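PDB 1W23: phosphoserine aminotransferase, which uses pyridoxal 5'-phosphate to convert 3-phosphohydroxypyruvate and glutamate reversibly into phosphoserine and 2-oxoglutarate in serine biosynthesis. Local coordinates for residues A[52-57]-A[231-236]. Residues are numbered along the deposited sequence; the frame is centred on the assembly and turned at random. Where two conformers were deposited one is given.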
ATOM      1  N   GLN A  52       5.595  17.947  -1.925  1.00 12.08           N
ATOM      2  CA  GLN A  52       5.107  18.457  -3.189  1.00 12.12           C
ATOM      3  C   GLN A  52       3.778  17.830  -3.592  1.00 11.15           C
ATOM      4  O   GLN A  52       2.898  18.505  -4.126  1.00 12.11           O
ATOM      5  CB  GLN A  52       6.087  18.179  -4.327  0.50 13.88           C
ATOM      6  CG  GLN A  52       7.244  19.133  -4.474  0.50 12.94           C
ATOM      7  CD  GLN A  52       8.180  18.789  -5.631  0.50 13.51           C
ATOM      8  OE1 GLN A  52       7.821  18.000  -6.499  0.50 21.34           O
ATOM      9  NE2 GLN A  52       9.365  19.405  -5.617  0.50 23.68           N
ATOM     10  N   ALA A  53       3.644  16.520  -3.324  1.00 10.85           N
ATOM     11  CA  ALA A  53       2.344  15.869  -3.654  1.00 10.80           C
ATOM     12  C   ALA A  53       1.220  16.537  -2.898  1.00 10.41           C
ATOM     13  O   ALA A  53       0.130  16.816  -3.449  1.00 11.58           O
ATOM     14  CB  ALA A  53       2.394  14.371  -3.301  1.00 11.74           C
ATOM     15  N   GLN A  54       1.414  16.809  -1.605  1.00 10.80           N
ATOM     16  CA  GLN A  54       0.409  17.552  -0.831  1.00 11.34           C
ATOM     17  C   GLN A  54       0.172  18.934  -1.402  1.00 11.22           C
ATOM     18  O   GLN A  54      -0.994  19.355  -1.552  1.00 12.27           O
ATOM     19  CB  GLN A  54       0.828  17.606   0.645  0.50 12.38           C
ATOM     20  CG  GLN A  54       0.901  16.253   1.314  0.50 12.61           C
ATOM     21  CD  GLN A  54       1.196  16.269   2.793  0.50 12.00           C
ATOM     22  OE1 GLN A  54       2.060  15.572   3.348  0.50 14.88           O
ATOM     23  NE2 GLN A  54       0.502  17.083   3.584  0.50 12.37           N
ATOM     24  N   ASN A  55       1.251  19.676  -1.665  1.00 11.55           N
ATOM     25  CA  ASN A  55       1.089  21.066  -2.123  1.00 11.68           C
ATOM     26  C   ASN A  55       0.392  21.134  -3.483  1.00 11.10           C
ATOM     27  O   ASN A  55      -0.403  22.055  -3.711  1.00 11.82           O
ATOM     28  CB  ASN A  55       2.462  21.739  -2.145  1.00 14.82           C
ATOM     29  CG  ASN A  55       2.943  21.997  -0.708  1.00 18.31           C
ATOM     30  OD1 ASN A  55       2.219  21.935   0.274  1.00 27.57           O
ATOM     31  ND2 ASN A  55       4.233  22.297  -0.607  1.00 26.50           N
ATOM     32  N   LEU A  56       0.663  20.185  -4.364  1.00 11.33           N
ATOM     33  CA  LEU A  56       0.002  20.149  -5.665  1.00 11.10           C
ATOM     34  C   LEU A  56      -1.473  19.862  -5.472  1.00 11.65           C
ATOM     35  O   LEU A  56      -2.329  20.498  -6.100  1.00 12.03           O
ATOM     36  CB  LEU A  56       0.656  19.105  -6.561  1.00 11.36           C
ATOM     37  CG  LEU A  56       2.001  19.482  -7.150  1.00 12.25           C
ATOM     38  CD1 LEU A  56       2.756  18.292  -7.732  1.00 12.62           C
ATOM     39  CD2 LEU A  56       1.780  20.533  -8.235  1.00 14.68           C
ATOM     40  N   LEU A  57      -1.834  18.881  -4.619  1.00 11.65           N
ATOM     41  CA  LEU A  57      -3.251  18.640  -4.388  1.00 11.94           C
ATOM     42  C   LEU A  57      -3.983  19.867  -3.822  1.00 11.87           C
ATOM     43  O   LEU A  57      -5.084  20.218  -4.222  1.00 12.51           O
ATOM     44  CB  LEU A  57      -3.430  17.471  -3.388  0.60 13.34           C
ATOM     45  CG  LEU A  57      -3.449  16.093  -4.002  0.60 12.14           C
ATOM     46  CD1 LEU A  57      -3.119  14.973  -3.019  0.60 14.65           C
ATOM     47  CD2 LEU A  57      -4.823  15.828  -4.619  0.60 14.32           C
ATOM     48  N   LYS A 231      -0.994  13.685  13.067  1.00 11.58           N
ATOM     49  CA  LYS A 231       0.105  14.150  13.870  1.00 12.93           C
ATOM     50  C   LYS A 231       1.466  13.855  13.260  1.00 12.08           C
ATOM     51  O   LYS A 231       2.385  14.650  13.356  1.00 13.78           O
ATOM     52  CB  LYS A 231      -0.017  13.530  15.294  1.00 15.90           C
ATOM     53  CG  LYS A 231      -1.102  14.247  16.105  1.00 21.81           C
ATOM     54  CD  LYS A 231      -1.186  13.770  17.578  1.00 34.09           C
ATOM     55  CE  LYS A 231      -2.209  14.639  18.289  1.00 44.84           C
ATOM     56  NZ  LYS A 231      -2.928  14.080  19.442  1.00 69.41           N
ATOM     57  N   SER A 232       1.568  12.691  12.599  1.00 11.55           N
ATOM     58  CA  SER A 232       2.810  12.266  11.969  1.00 11.59           C
ATOM     59  C   SER A 232       2.942  12.662  10.502  1.00 11.33           C
ATOM     60  O   SER A 232       3.908  12.210   9.872  1.00 11.67           O
ATOM     61  CB  SER A 232       2.957  10.729  12.071  0.70 13.00           C
ATOM     62  OG  SER A 232       1.946  10.151  11.241  0.70 14.19           O
ATOM     63  N   ASP A 233       2.035  13.439   9.953  1.00 11.22           N
ATOM     64  CA  ASP A 233       2.070  13.822   8.544  1.00 10.71           C
ATOM     65  C   ASP A 233       2.180  12.612   7.607  1.00 10.21           C
ATOM     66  O   ASP A 233       2.931  12.639   6.631  1.00 10.58           O
ATOM     67  CB  ASP A 233       3.180  14.813   8.266  1.00 11.82           C
ATOM     68  CG  ASP A 233       3.127  15.466   6.903  1.00 12.24           C
ATOM     69  OD1 ASP A 233       2.032  15.558   6.300  1.00 13.40           O
ATOM     70  OD2 ASP A 233       4.187  15.895   6.439  1.00 16.10           O
ATOM     71  N   SER A 234       1.415  11.557   7.921  1.00 10.21           N
ATOM     72  CA  SER A 234       1.372  10.360   7.113  1.00 10.20           C
ATOM     73  C   SER A 234       2.739   9.638   7.042  1.00 10.62           C
ATOM     74  O   SER A 234       2.975   8.903   6.082  1.00 11.84           O
ATOM     75  CB  SER A 234       0.810  10.628   5.690  1.00 10.51           C
ATOM     76  OG  SER A 234      -0.459  11.245   5.770  1.00 10.93           O
ATOM     77  N   LEU A 235       3.551   9.796   8.045  1.00 10.62           N
ATOM     78  CA  LEU A 235       4.833   9.123   8.176  1.00 10.78           C
ATOM     79  C   LEU A 235       4.954   8.363   9.483  1.00 10.95           C
ATOM     80  O   LEU A 235       6.042   8.142  10.006  1.00 13.18           O
ATOM     81  CB  LEU A 235       5.986  10.153   8.033  1.00 11.76           C
ATOM     82  CG  LEU A 235       5.968  10.863   6.656  1.00 13.04           C
ATOM     83  CD1 LEU A 235       6.823  12.136   6.757  1.00 18.22           C
ATOM     84  CD2 LEU A 235       6.399   9.981   5.515  1.00 16.14           C
ATOM     85  N   TYR A 236       3.820   7.940  10.049  1.00 11.13           N
ATOM     86  CA  TYR A 236       3.837   7.175  11.283  1.00 11.32           C
ATOM     87  C   TYR A 236       4.622   5.877  11.094  1.00 10.90           C
ATOM     88  O   TYR A 236       5.463   5.502  11.909  1.00 13.01           O
ATOM     89  CB  TYR A 236       2.401   6.874  11.765  1.00 12.44           C
ATOM     90  CG  TYR A 236       2.476   5.950  12.967  1.00 12.73           C
ATOM     91  CD1 TYR A 236       2.858   6.453  14.244  1.00 16.15           C
ATOM     92  CD2 TYR A 236       2.194   4.611  12.874  1.00 13.13           C
ATOM     93  CE1 TYR A 236       2.914   5.586  15.317  1.00 17.61           C
ATOM     94  CE2 TYR A 236       2.289   3.729  13.965  1.00 13.38           C
ATOM     95  CZ  TYR A 236       2.651   4.229  15.182  1.00 14.90           C
ATOM     96  OH  TYR A 236       2.755   3.444  16.302  1.00 18.36           O
TER
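A Schellman motif closing helix 226-231 brings Asp233 up to Gln54 on helix 44-61, in the fold of a class-V pyridoxal-phosphate-dependent aminotransferase. Asp233 is the C' residue of the motif: its positive phi of 53° lets the chain reverse, so that its own N bonds back to Ile230 O and Ser234 N to His229 O. The same residues form a type I' beta turn from Ser232 to Leu235, with Asp233 and Ser234, both at positive phi, at its corners, and Leu235 N bonding to Ser232 O at 3.0 Å. Aspartate suits this place because it tolerates a left-handed backbone better than most residues and brings a carboxylate to the surface.

The two side chains approach from opposite directions across a backbone gap of 10.2 Å, measured from Gln54 CA to Asp233 CA. Gln54 is long enough to span much of it, its chain extended beyond CG (chi2 -175°). Asp233 contributes a shorter reach, with CG anti to the backbone N (chi1 -169°). Amide and carboxylate planes are turned 62° from each other, and the contact is small and lies at the surface. Replacing Asp233 by an alanine would probably take away the carboxylate that faces Gln54 and open a gap at the end of its side chain.

Around this meeting of polar ends, the backbone does part of the joining: Asp233 O accepts a hydrogen bond from His50 NE2, also on helix 44-61. On the neighbouring strand 67-72, Phe71 packs against Gln54 and its N is bonded to Ser234 OG. The Asp233 side chain lies about 7 Å from that of Arg42, a glutamate-binding residue by similarity. Between the segments, the carboxylate oxygen closest to the amide is Asp233 OD1, 3.7 Å from Gln54 CD.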